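Local atomic coordinates of putative phosphosugar isomerase (Silicibacter pomeroyi DSS-3, PDB entry 3FJ1), a protein that is of unproven function but probably binds phosphosugars or related carbohydrate derivatives through its paired SIS domains, perhaps as an isomerase or aminotransferase. Residues Thr7-Glu12 / Ser318-Phe323; Ile140-Gly145 / Phe156-Val161; Ala265-Leu270 / Ala286-Val291; Asp174-Ala179 / Ser302-Thr307. All blocks are in the same frame, centred on the assembly; numbering follows the deposited sequence.

Contact 1 (Thr7-Glu12 / Ser318-Phe323); sequences TRMRRE and SMVEAF
The guanidinium of Arg10 meets Ser318 OG at its edge, almost exactly in its plane, with NH1 donating over 2.9 Å at a rather bent angle. A bridging water lies in the same plane. It takes a bond from Arg10 NH1 and donates to Ser318 O and to Glu321 OE1, so it joins arginine and glutamate without direct charge contact. The carboxylate of Glu321 stands 83° from the guanidinium plane, and its CD lies 3.6 Å from Arg10 CB. Outside the pair, Arg10 NH2 forms a salt bridge with Asp14, and Ser318 OG is hydrogen-bonded to the backbone oxygens Ile193 O and Ser191 O. Thr7 OG1 donates to Glu321 OE2, 2.7 Å away, on the anti side and tilted out of the carboxylate plane. A second water links that OE2 to Thr7 N. Glu321 bends at chi2 (-76°), which turns its carboxylate back toward Thr7. The extended selenomethionine Met9 runs past in the opposite direction, SE 3.9 Å from Glu321 CB and CE 3.8 Å from Val320 CG1. An alanine in place of Glu321 is likely to leave Thr7 OG1 and both waters without their carboxylate mate. Thr7 OG1 also accepts from Arg10 N at 2.9 Å. This is a helix N-cap at the start of helix 8-41, fastened to helix 308-326; the short segments run nearly antiparallel (154°).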
loop_
_atom_site.group_PDB
_atom_site.type_symbol
_atom_site.label_atom_id
_atom_site.label_comp_id
_atom_site.label_asym_id
_atom_site.label_seq_id
_atom_site.Cartn_x
_atom_site.Cartn_y
_atom_site.Cartn_z
ATOM N N THR A 7 -17.000 -25.746 9.996
ATOM C CA THR A 7 -17.180 -24.302 9.962
ATOM C C THR A 7 -17.535 -23.812 8.551
ATOM O O THR A 7 -17.164 -24.439 7.562
ATOM C CB THR A 7 -15.887 -23.521 10.376
ATOM O OG1 THR A 7 -14.837 -23.765 9.418
ATOM C CG2 THR A 7 -15.404 -23.915 11.825
ATOM N N ARG A 8 -18.204 -22.671 8.467
ATOM C CA ARG A 8 -18.517 -22.084 7.178
ATOM C C ARG A 8 -17.219 -21.785 6.425
ATOM O O ARG A 8 -17.136 -21.941 5.219
ATOM C CB ARG A 8 -19.377 -20.821 7.351
ATOM C CG ARG A 8 -19.941 -20.241 6.060
ATOM C CD ARG A 8 -20.816 -21.249 5.297
ATOM N NE ARG A 8 -22.116 -21.455 5.933
ATOM C CZ ARG A 8 -22.966 -22.430 5.621
ATOM N NH1 ARG A 8 -22.645 -23.321 4.688
ATOM N NH2 ARG A 8 -24.129 -22.521 6.278
HETATM N N MSE A 9 -16.198 -21.357 7.156
HETATM C CA MSE A 9 -14.903 -21.066 6.534
HETATM C C MSE A 9 -14.373 -22.309 5.854
HETATM O O MSE A 9 -13.933 -22.258 4.708
HETATM C CB MSE A 9 -13.893 -20.568 7.567
HETATM C CG MSE A 9 -12.578 -20.205 6.963
HETATM SE SE MSE A 9 -11.365 -19.424 8.284
HETATM C CE MSE A 9 -9.775 -19.171 7.150
ATOM N N ARG A 10 -14.417 -23.443 6.552
ATOM C CA ARG A 10 -13.943 -24.701 5.953
ATOM C C ARG A 10 -14.796 -25.137 4.766
ATOM O O ARG A 10 -14.262 -25.616 3.778
ATOM C CB ARG A 10 -13.871 -25.834 6.975
ATOM C CG ARG A 10 -13.213 -27.111 6.417
ATOM C CD ARG A 10 -11.713 -26.937 6.118
ATOM N NE ARG A 10 -11.331 -27.575 4.865
ATOM C CZ ARG A 10 -10.087 -27.599 4.383
ATOM N NH1 ARG A 10 -9.078 -27.103 5.086
ATOM N NH2 ARG A 10 -9.845 -28.185 3.228
ATOM N N ARG A 11 -16.116 -25.002 4.872
ATOM C CA ARG A 11 -17.007 -25.364 3.769
ATOM C C ARG A 11 -16.569 -24.585 2.521
ATOM O O ARG A 11 -16.503 -25.123 1.431
ATOM C CB ARG A 11 -18.451 -24.943 4.060
ATOM C CG ARG A 11 -19.171 -25.677 5.173
ATOM C CD ARG A 11 -19.655 -26.983 4.726
ATOM N NE ARG A 11 -20.421 -27.693 5.754
ATOM C CZ ARG A 11 -20.652 -28.994 5.724
ATOM N NH1 ARG A 11 -20.142 -29.737 4.754
ATOM N NH2 ARG A 11 -21.347 -29.568 6.703
ATOM N N GLU A 12 -16.259 -23.312 2.718
ATOM C CA GLU A 12 -15.973 -22.511 1.565
ATOM C C GLU A 12 -14.573 -22.822 1.008
ATOM O O GLU A 12 -14.409 -22.846 -0.209
ATOM C CB GLU A 12 -16.369 -21.059 1.829
ATOM C CG GLU A 12 -17.905 -21.023 1.981
ATOM C CD GLU A 12 -18.516 -19.691 2.365
ATOM O OE1 GLU A 12 -17.834 -18.650 2.317
ATOM O OE2 GLU A 12 -19.729 -19.687 2.682
ATOM N N SER A 318 -6.473 -22.842 4.932
ATOM C CA SER A 318 -6.660 -24.140 5.555
ATOM C C SER A 318 -5.959 -24.195 6.927
ATOM O O SER A 318 -6.554 -24.635 7.896
ATOM C CB SER A 318 -6.152 -25.234 4.608
ATOM O OG SER A 318 -6.265 -26.512 5.218
HETATM N N MSE A 319 -4.718 -23.716 7.016
HETATM C CA MSE A 319 -4.008 -23.636 8.308
HETATM C C MSE A 319 -4.787 -22.783 9.332
HETATM O O MSE A 319 -5.044 -23.221 10.482
HETATM C CB MSE A 319 -2.589 -23.111 8.124
HETATM C CG MSE A 319 -1.715 -23.070 9.374
HETATM SE SE MSE A 319 -2.080 -21.525 10.517
HETATM C CE MSE A 319 -1.189 -20.167 9.396
ATOM N N VAL A 320 -5.229 -21.598 8.888
ATOM C CA VAL A 320 -5.968 -20.663 9.773
ATOM C C VAL A 320 -7.287 -21.280 10.259
ATOM O O VAL A 320 -7.611 -21.205 11.440
ATOM C CB VAL A 320 -6.202 -19.307 9.085
ATOM C CG1 VAL A 320 -7.192 -18.405 9.878
ATOM C CG2 VAL A 320 -4.835 -18.562 8.876
ATOM N N GLU A 321 -8.028 -21.926 9.372
ATOM C CA GLU A 321 -9.294 -22.540 9.791
ATOM C C GLU A 321 -9.020 -23.637 10.829
ATOM O O GLU A 321 -9.748 -23.749 11.825
ATOM C CB GLU A 321 -10.065 -23.068 8.586
ATOM C CG GLU A 321 -11.493 -23.502 8.893
ATOM C CD GLU A 321 -11.626 -24.834 9.606
ATOM O OE1 GLU A 321 -10.780 -25.769 9.416
ATOM O OE2 GLU A 321 -12.646 -24.965 10.341
ATOM N N ALA A 322 -7.999 -24.467 10.596
ATOM C CA ALA A 322 -7.674 -25.535 11.532
ATOM C C ALA A 322 -7.242 -24.931 12.878
ATOM O O ALA A 322 -7.590 -25.446 13.928
ATOM C CB ALA A 322 -6.576 -26.433 10.972
ATOM N N PHE A 323 -6.437 -23.874 12.827
ATOM C CA PHE A 323 -5.956 -23.186 14.026
ATOM C C PHE A 323 -7.121 -22.687 14.870
ATOM O O PHE A 323 -7.171 -22.887 16.109
ATOM C CB PHE A 323 -5.077 -22.003 13.623
ATOM C CG PHE A 323 -4.649 -21.167 14.778
ATOM C CD1 PHE A 323 -3.641 -21.591 15.621
ATOM C CD2 PHE A 323 -5.276 -19.962 15.055
ATOM C CE1 PHE A 323 -3.251 -20.809 16.734
ATOM C CE2 PHE A 323 -4.882 -19.183 16.185
ATOM C CZ PHE A 323 -3.875 -19.609 16.988
HETATM O O HOH W 1 -14.346 -27.061 10.556
HETATM O O HOH W 2 -8.659 -26.379 7.861
#

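Contact 2 (Ile140-Gly145 / Phe156-Val161); sequences IDIHAG and FVTSAV
Ile142 presses its side chain onto Thr158 and Ser159, where strand 138-141, outermost in the first sheet within this chain, runs out against a helix of the same SIS alpha/beta domain. The strand ends just before Ile142, and helix 153-171 carries the other side. The tight part is made by Ile142. Its backbone O lies 3.2 Å from Thr158 CB. Its CG1 takes the crowded position between the backbone N and the carbonyl carbon (chi1 72°). That carries CD1 to 3.3 Å from Ser159 OG and 3.4 Å from Thr158 OG1. Both hydroxyls are hydrogen-bonded within the helix, Thr158 OG1 to Lys154 O and Ser159 OG to Thr155 O, so the isoleucine methyl meets oxygens that already have partners. No hydrogen bond crosses between the segments. Cutting Ile142 back to an alanine is likely to open a gap beside the two hydroxyls. The looser side is at His143, which is partly exposed and whose ring leads away from the helix. Its nearest approach is His143 O to Thr158 CG2, 4.2 Å. His143 instead folds back on Asp141, the last strand residue: its N bonds to Asp141 OD1 in an Asx turn, and Asp141 CG lies over one face of its ring, near the rim. The packing tightens again at Ala144, whose CB sits 3.4 Å from Thr158 OG1.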
loop_
_atom_site.group_PDB
_atom_site.type_symbol
_atom_site.label_atom_id
_atom_site.label_comp_id
_atom_site.label_asym_id
_atom_site.label_seq_id
_atom_site.Cartn_x
_atom_site.Cartn_y
_atom_site.Cartn_z
ATOM N N ILE A 140 -16.755 -9.088 -15.771
ATOM C CA ILE A 140 -16.409 -10.487 -15.695
ATOM C C ILE A 140 -16.931 -11.024 -14.354
ATOM O O ILE A 140 -16.460 -10.632 -13.263
ATOM C CB ILE A 140 -14.893 -10.713 -15.822
ATOM C CG1 ILE A 140 -14.437 -10.321 -17.229
ATOM C CG2 ILE A 140 -14.546 -12.149 -15.507
ATOM C CD1 ILE A 140 -12.961 -10.177 -17.406
ATOM N N ASP A 141 -17.923 -11.907 -14.440
ATOM C CA ASP A 141 -18.465 -12.591 -13.271
ATOM C C ASP A 141 -17.408 -13.614 -12.777
ATOM O O ASP A 141 -16.992 -14.519 -13.525
ATOM C CB ASP A 141 -19.752 -13.291 -13.680
ATOM C CG ASP A 141 -20.511 -13.925 -12.524
ATOM O OD1 ASP A 141 -19.956 -14.237 -11.446
ATOM O OD2 ASP A 141 -21.725 -14.164 -12.748
ATOM N N ILE A 142 -16.983 -13.459 -11.533
ATOM C CA ILE A 142 -15.963 -14.348 -10.933
ATOM C C ILE A 142 -16.456 -15.742 -10.501
ATOM O O ILE A 142 -15.640 -16.629 -10.179
ATOM C CB ILE A 142 -15.203 -13.637 -9.771
ATOM C CG1 ILE A 142 -16.085 -13.470 -8.511
ATOM C CG2 ILE A 142 -14.611 -12.272 -10.314
ATOM C CD1 ILE A 142 -15.356 -12.859 -7.293
ATOM N N HIS A 143 -17.762 -15.958 -10.520
ATOM C CA HIS A 143 -18.320 -17.267 -10.184
ATOM C C HIS A 143 -17.853 -17.848 -8.838
ATOM O O HIS A 143 -17.566 -19.033 -8.728
ATOM C CB HIS A 143 -18.051 -18.261 -11.345
ATOM C CG HIS A 143 -18.749 -17.908 -12.622
ATOM N ND1 HIS A 143 -18.234 -17.022 -13.542
ATOM C CD2 HIS A 143 -19.938 -18.314 -13.122
ATOM C CE1 HIS A 143 -19.068 -16.904 -14.557
ATOM N NE2 HIS A 143 -20.109 -17.679 -14.323
ATOM N N ALA A 144 -17.784 -16.995 -7.820
ATOM C CA ALA A 144 -17.394 -17.395 -6.479
ATOM C C ALA A 144 -18.595 -18.031 -5.789
ATOM O O ALA A 144 -18.424 -18.855 -4.898
ATOM C CB ALA A 144 -16.951 -16.183 -5.678
ATOM N N GLY A 145 -19.797 -17.650 -6.222
ATOM C CA GLY A 145 -21.040 -18.101 -5.563
ATOM C C GLY A 145 -21.217 -17.354 -4.250
ATOM O O GLY A 145 -20.461 -16.453 -3.931
ATOM N N PHE A 156 -11.573 -14.068 -2.993
ATOM C CA PHE A 156 -10.155 -13.766 -3.280
ATOM C C PHE A 156 -9.590 -14.626 -4.435
ATOM O O PHE A 156 -9.032 -14.103 -5.405
ATOM C CB PHE A 156 -9.282 -13.940 -2.040
ATOM C CG PHE A 156 -7.856 -13.566 -2.295
ATOM C CD1 PHE A 156 -7.447 -12.265 -2.155
ATOM C CD2 PHE A 156 -6.956 -14.488 -2.808
ATOM C CE1 PHE A 156 -6.147 -11.891 -2.420
ATOM C CE2 PHE A 156 -5.619 -14.120 -3.086
ATOM C CZ PHE A 156 -5.226 -12.796 -2.901
ATOM N N VAL A 157 -9.744 -15.939 -4.312
ATOM C CA VAL A 157 -9.175 -16.878 -5.296
ATOM C C VAL A 157 -9.754 -16.673 -6.674
ATOM O O VAL A 157 -8.999 -16.499 -7.621
ATOM C CB VAL A 157 -9.263 -18.349 -4.822
ATOM C CG1 VAL A 157 -8.803 -19.290 -5.923
ATOM C CG2 VAL A 157 -8.410 -18.552 -3.542
ATOM N N THR A 158 -11.081 -16.655 -6.790
ATOM C CA THR A 158 -11.740 -16.481 -8.088
ATOM C C THR A 158 -11.510 -15.098 -8.721
ATOM O O THR A 158 -11.385 -14.999 -9.944
ATOM C CB THR A 158 -13.259 -16.778 -8.042
ATOM O OG1 THR A 158 -13.915 -15.904 -7.119
ATOM C CG2 THR A 158 -13.525 -18.259 -7.676
ATOM N N SER A 159 -11.435 -14.052 -7.901
ATOM C CA SER A 159 -11.102 -12.706 -8.414
ATOM C C SER A 159 -9.731 -12.740 -9.110
ATOM O O SER A 159 -9.548 -12.234 -10.242
ATOM C CB SER A 159 -11.135 -11.657 -7.298
ATOM O OG SER A 159 -12.474 -11.410 -6.831
ATOM N N ALA A 160 -8.741 -13.303 -8.409
ATOM C CA ALA A 160 -7.424 -13.402 -8.945
ATOM C C ALA A 160 -7.384 -14.278 -10.198
ATOM O O ALA A 160 -6.764 -13.893 -11.189
ATOM C CB ALA A 160 -6.408 -13.877 -7.861
ATOM N N VAL A 161 -8.081 -15.416 -10.176
ATOM C CA VAL A 161 -8.116 -16.298 -11.325
ATOM C C VAL A 161 -8.737 -15.604 -12.541
ATOM O O VAL A 161 -8.169 -15.675 -13.645
ATOM C CB VAL A 161 -8.825 -17.628 -11.018
ATOM C CG1 VAL A 161 -9.093 -18.385 -12.282
ATOM C CG2 VAL A 161 -7.943 -18.456 -10.050
#

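Contact 3 (Ala265-Leu270 / Ala286-Val291)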
loop_
_atom_site.group_PDB
_atom_site.type_symbol
_atom_site.label_atom_id
_atom_site.label_comp_id
_atom_site.label_asym_id
_atom_site.label_seq_id
_atom_site.Cartn_x
_atom_site.Cartn_y
_atom_site.Cartn_z
ATOM N N ALA A 265 11.319 -16.117 -9.811
ATOM C CA ALA A 265 12.637 -15.495 -9.584
ATOM C C ALA A 265 12.863 -15.001 -8.152
ATOM O O ALA A 265 14.002 -14.799 -7.736
ATOM C CB ALA A 265 12.856 -14.336 -10.579
ATOM N N ALA A 266 11.772 -14.827 -7.399
ATOM C CA ALA A 266 11.841 -14.371 -6.013
ATOM C C ALA A 266 11.979 -15.515 -5.008
ATOM O O ALA A 266 12.188 -15.268 -3.813
ATOM C CB ALA A 266 10.610 -13.549 -5.681
ATOM N N GLU A 267 11.909 -16.755 -5.476
ATOM C CA GLU A 267 11.997 -17.883 -4.565
ATOM C C GLU A 267 13.330 -17.872 -3.830
ATOM O O GLU A 267 13.362 -17.960 -2.614
ATOM C CB GLU A 267 11.833 -19.227 -5.310
ATOM C CG GLU A 267 11.503 -20.376 -4.367
ATOM C CD GLU A 267 11.383 -21.722 -5.042
ATOM O OE1 GLU A 267 11.689 -21.846 -6.242
ATOM O OE2 GLU A 267 10.969 -22.675 -4.363
ATOM N N ALA A 268 14.446 -17.733 -4.553
ATOM C CA ALA A 268 15.753 -17.733 -3.883
ATOM C C ALA A 268 15.957 -16.567 -2.887
ATOM O O ALA A 268 16.360 -16.807 -1.748
ATOM C CB ALA A 268 16.913 -17.811 -4.920
ATOM N N PRO A 269 15.742 -15.316 -3.310
ATOM C CA PRO A 269 15.880 -14.245 -2.310
ATOM C C PRO A 269 14.951 -14.352 -1.085
ATOM O O PRO A 269 15.342 -13.918 -0.006
ATOM C CB PRO A 269 15.593 -12.960 -3.104
ATOM C CG PRO A 269 14.971 -13.383 -4.351
ATOM C CD PRO A 269 15.486 -14.765 -4.653
ATOM N N LEU A 270 13.729 -14.854 -1.259
ATOM C CA LEU A 270 12.816 -15.044 -0.146
ATOM C C LEU A 270 13.415 -16.068 0.822
ATOM O O LEU A 270 13.511 -15.837 2.021
ATOM C CB LEU A 270 11.457 -15.500 -0.672
ATOM C CG LEU A 270 10.253 -15.722 0.279
ATOM C CD1 LEU A 270 10.455 -16.851 1.328
ATOM C CD2 LEU A 270 9.884 -14.403 0.929
ATOM N N ALA A 286 8.796 -21.457 5.608
ATOM C CA ALA A 286 8.700 -20.895 4.245
ATOM C C ALA A 286 8.222 -21.939 3.269
ATOM O O ALA A 286 8.551 -23.104 3.436
ATOM C CB ALA A 286 10.019 -20.282 3.805
ATOM N N THR A 287 7.467 -21.524 2.246
ATOM C CA THR A 287 6.843 -22.441 1.260
ATOM C C THR A 287 7.803 -22.743 0.102
ATOM O O THR A 287 7.483 -22.510 -1.051
ATOM C CB THR A 287 5.521 -21.869 0.680
ATOM O OG1 THR A 287 5.807 -20.673 -0.062
ATOM C CG2 THR A 287 4.477 -21.494 1.806
ATOM N N THR A 288 8.966 -23.272 0.434
ATOM C CA THR A 288 9.986 -23.580 -0.545
ATOM C C THR A 288 10.994 -24.557 0.047
ATOM O O THR A 288 11.339 -24.489 1.230
ATOM C CB THR A 288 10.724 -22.318 -1.031
ATOM O OG1 THR A 288 11.894 -22.700 -1.761
ATOM C CG2 THR A 288 11.123 -21.413 0.134
ATOM N N GLY A 289 11.484 -25.420 -0.835
ATOM C CA GLY A 289 12.510 -26.389 -0.518
ATOM C C GLY A 289 13.879 -25.767 -0.441
ATOM O O GLY A 289 14.815 -26.414 0.019
ATOM N N ARG A 290 13.995 -24.510 -0.858
ATOM C CA ARG A 290 15.287 -23.819 -0.897
ATOM C C ARG A 290 15.840 -23.361 0.447
ATOM O O ARG A 290 17.017 -23.053 0.533
ATOM C CB ARG A 290 15.221 -22.603 -1.809
ATOM C CG ARG A 290 14.894 -22.917 -3.228
ATOM C CD ARG A 290 15.095 -21.696 -4.050
ATOM N NE ARG A 290 16.520 -21.529 -4.300
ATOM C CZ ARG A 290 17.105 -21.599 -5.495
ATOM N NH1 ARG A 290 16.393 -21.722 -6.613
ATOM N NH2 ARG A 290 18.416 -21.467 -5.568
ATOM N N VAL A 291 15.004 -23.284 1.478
ATOM C CA VAL A 291 15.485 -22.898 2.803
ATOM C C VAL A 291 16.237 -24.075 3.433
ATOM O O VAL A 291 15.812 -25.233 3.311
ATOM C CB VAL A 291 14.361 -22.454 3.760
ATOM C CG1 VAL A 291 13.801 -21.085 3.304
ATOM C CG2 VAL A 291 13.287 -23.504 3.864
#
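Glu267 and Ala268 of helix 267-279 face Thr288 and Arg290 of an irregular loop, with CA atoms 7.3 Å apart for Glu267 and Thr288 and 6.8 Å for Ala268 and Arg290. No backbone bond joins the two. The polar link is Thr288 OG1, which donates to Glu267 OE2 at 2.8 Å. It meets that oxygen on the anti side, 34° out of the carboxylate plane. Thr288 OG1 also accepts from Arg290 N, 2.9 Å away and nearly straight, in an ST turn. One threonine oxygen therefore fixes both the loop and the glutamate. OE2 has a further partner in Arg301, a salt bridge. The segments belong to a beta-alpha-beta crossover of the second SIS sheet: helix 267-279 connects strand 257-259 to strand 284-286, and the loop after the second strand returns to the helix. Arg290 bends at chi3 (78°) and lays its guanidinium flat over Ala268 CB, which sits over the centre of one face, 3.8 Å from NE. Its CD packs 3.8 Å from Glu267 CG, while the charged ends stay apart, with Glu267 OE1 4.7 Å from Arg290 NH1. On the buried side, Leu270 CD1 touches Ala286 CB at 4.3 Å.

Contact 4 (Asp174-Ala179 / Ser302-Thr307)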
loop_
_atom_site.group_PDB
_atom_site.type_symbol
_atom_site.label_atom_id
_atom_site.label_comp_id
_atom_site.label_asym_id
_atom_site.label_seq_id
_atom_site.Cartn_x
_atom_site.Cartn_y
_atom_site.Cartn_z
ATOM N N ASP A 174 0.237 -19.462 -23.480
ATOM C CA ASP A 174 -0.213 -20.844 -23.316
ATOM C C ASP A 174 0.302 -21.542 -22.059
ATOM O O ASP A 174 -0.337 -22.456 -21.584
ATOM C CB ASP A 174 0.131 -21.653 -24.572
ATOM C CG ASP A 174 -0.681 -21.228 -25.779
ATOM O OD1 ASP A 174 -1.853 -20.814 -25.628
ATOM O OD2 ASP A 174 -0.178 -21.352 -26.907
ATOM N N GLY A 175 1.458 -21.158 -21.537
ATOM C CA GLY A 175 1.947 -21.765 -20.285
ATOM C C GLY A 175 1.058 -21.360 -19.118
ATOM O O GLY A 175 0.645 -22.194 -18.278
ATOM N N LEU A 176 0.744 -20.069 -19.060
ATOM C CA LEU A 176 -0.165 -19.588 -18.026
ATOM C C LEU A 176 -1.589 -20.168 -18.174
ATOM O O LEU A 176 -2.199 -20.535 -17.166
ATOM C CB LEU A 176 -0.205 -18.058 -18.005
ATOM C CG LEU A 176 -1.096 -17.435 -16.924
ATOM C CD1 LEU A 176 -0.837 -18.035 -15.507
ATOM C CD2 LEU A 176 -0.917 -15.928 -16.956
ATOM N N ARG A 177 -2.122 -20.224 -19.407
ATOM C CA ARG A 177 -3.452 -20.806 -19.653
ATOM C C ARG A 177 -3.485 -22.260 -19.200
ATOM O O ARG A 177 -4.476 -22.710 -18.635
ATOM C CB ARG A 177 -3.857 -20.734 -21.128
ATOM C CG ARG A 177 -4.333 -19.402 -21.687
ATOM C CD ARG A 177 -4.184 -19.459 -23.248
ATOM N NE ARG A 177 -4.896 -18.402 -23.931
ATOM C CZ ARG A 177 -4.632 -17.980 -25.159
ATOM N NH1 ARG A 177 -3.606 -18.457 -25.874
ATOM N NH2 ARG A 177 -5.384 -17.025 -25.671
ATOM N N ALA A 178 -2.392 -22.985 -19.410
ATOM C CA ALA A 178 -2.328 -24.411 -19.014
ATOM C C ALA A 178 -2.348 -24.551 -17.523
ATOM O O ALA A 178 -3.049 -25.426 -16.998
ATOM C CB ALA A 178 -1.068 -25.086 -19.590
ATOM N N ALA A 179 -1.551 -23.723 -16.831
ATOM C CA ALA A 179 -1.539 -23.719 -15.374
ATOM C C ALA A 179 -2.913 -23.370 -14.803
ATOM O O ALA A 179 -3.393 -24.018 -13.877
ATOM C CB ALA A 179 -0.515 -22.747 -14.858
ATOM N N SER A 302 2.145 -24.975 -9.082
ATOM C CA SER A 302 1.023 -24.870 -10.020
ATOM C C SER A 302 1.314 -25.057 -11.518
ATOM O O SER A 302 0.377 -25.239 -12.290
ATOM C CB SER A 302 0.371 -23.503 -9.834
ATOM O OG SER A 302 1.152 -22.490 -10.409
ATOM N N GLY A 303 2.584 -25.015 -11.913
ATOM C CA GLY A 303 2.956 -25.029 -13.330
ATOM C C GLY A 303 3.389 -23.688 -13.891
ATOM O O GLY A 303 3.942 -23.626 -14.988
ATOM N N HIS A 304 3.144 -22.601 -13.150
ATOM C CA HIS A 304 3.514 -21.246 -13.619
ATOM C C HIS A 304 3.739 -20.318 -12.425
ATOM O O HIS A 304 2.996 -20.357 -11.441
ATOM C CB HIS A 304 2.418 -20.669 -14.527
ATOM C CG HIS A 304 2.840 -19.463 -15.307
ATOM N ND1 HIS A 304 2.877 -18.194 -14.768
ATOM C CD2 HIS A 304 3.233 -19.335 -16.599
ATOM C CE1 HIS A 304 3.292 -17.340 -15.687
ATOM N NE2 HIS A 304 3.510 -18.008 -16.809
ATOM N N ALA A 305 4.760 -19.471 -12.534
ATOM C CA ALA A 305 5.092 -18.490 -11.512
ATOM C C ALA A 305 3.885 -17.703 -11.027
ATOM O O ALA A 305 3.741 -17.452 -9.826
ATOM C CB ALA A 305 6.109 -17.504 -12.059
ATOM N N LEU A 306 3.009 -17.272 -11.939
ATOM C CA LEU A 306 1.927 -16.367 -11.552
ATOM C C LEU A 306 0.718 -17.016 -10.850
ATOM O O LEU A 306 -0.042 -16.343 -10.179
ATOM C CB LEU A 306 1.475 -15.545 -12.772
ATOM C CG LEU A 306 2.543 -14.560 -13.275
ATOM C CD1 LEU A 306 2.085 -13.841 -14.555
ATOM C CD2 LEU A 306 2.879 -13.580 -12.160
ATOM N N THR A 307 0.524 -18.312 -11.040
ATOM C CA THR A 307 -0.551 -19.041 -10.379
ATOM C C THR A 307 -0.084 -19.643 -9.044
ATOM O O THR A 307 -0.908 -19.966 -8.194
ATOM C CB THR A 307 -1.151 -20.147 -11.318
ATOM O OG1 THR A 307 -0.091 -20.779 -12.044
ATOM C CG2 THR A 307 -2.140 -19.513 -12.351
HETATM O O HOH W 3 1.952 -24.366 -17.537
HETATM O O HOH W 4 -2.279 -25.317 -11.732
#
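Helix 174-181 rests, through Leu176 and Ala179, on His304 and Thr307 of the loop that leads into helix 308-326. Leu176 lies over one face of the His304 ring in a CH-pi contact, CB 4.0 Å from the ring centroid and 17° off its normal. The ring is held in place by a bond along the loop: Leu306 N donates to His304 ND1 at 3.0 Å, almost straight. ND1 thus accepts, which would be consistent with the proton lying on NE2. The contact probably lies where the two SIS units meet. Leu176 and Leu306 both also touch Leu68 of helix 53-69, and Thr307 touches Leu164 of helix 153-171. Ala179 CB fits among the loop atoms, 3.6 Å from His304 CB and 3.5 Å from Thr307 OG1. Gly303 lies beside it with a positive phi, at which a CB would collide with the carbonyl oxygen of Ser302. Thr307 CG2 reaches Leu176 CD1 at 3.7 Å. No direct hydrogen bond crosses the contact. Two waters bridge it instead: one donates to Ala179 O and Ser302 O, each at 2.7 Å, and the other to Gly175 O and, weakly, to Gly303 O.

In the fold
Contacts 1, 2 and 4 are mainly buried, while contact 3 is only partly so and lies near the second subunit, whose Tyr84 packs on Ala265 and Ala266. Contact 2 belongs to the first SIS unit and contact 3 to the second, on opposite sides of the chain's centre. Contacts 1 and 4 join distant parts of the chain, and both involve helix 308-326 or the loop before it. Contacts 1 and 3 are more polar, each with a threonine donating to a glutamate. Contacts 2 and 4 have no direct hydrogen bonds: aliphatic groups meet hydroxyls or a ring. Waters bridge contacts 1 and 4. No two contacts touch; contact 4 comes within about 6 Å (nearest atoms) of both contacts 2 and 3.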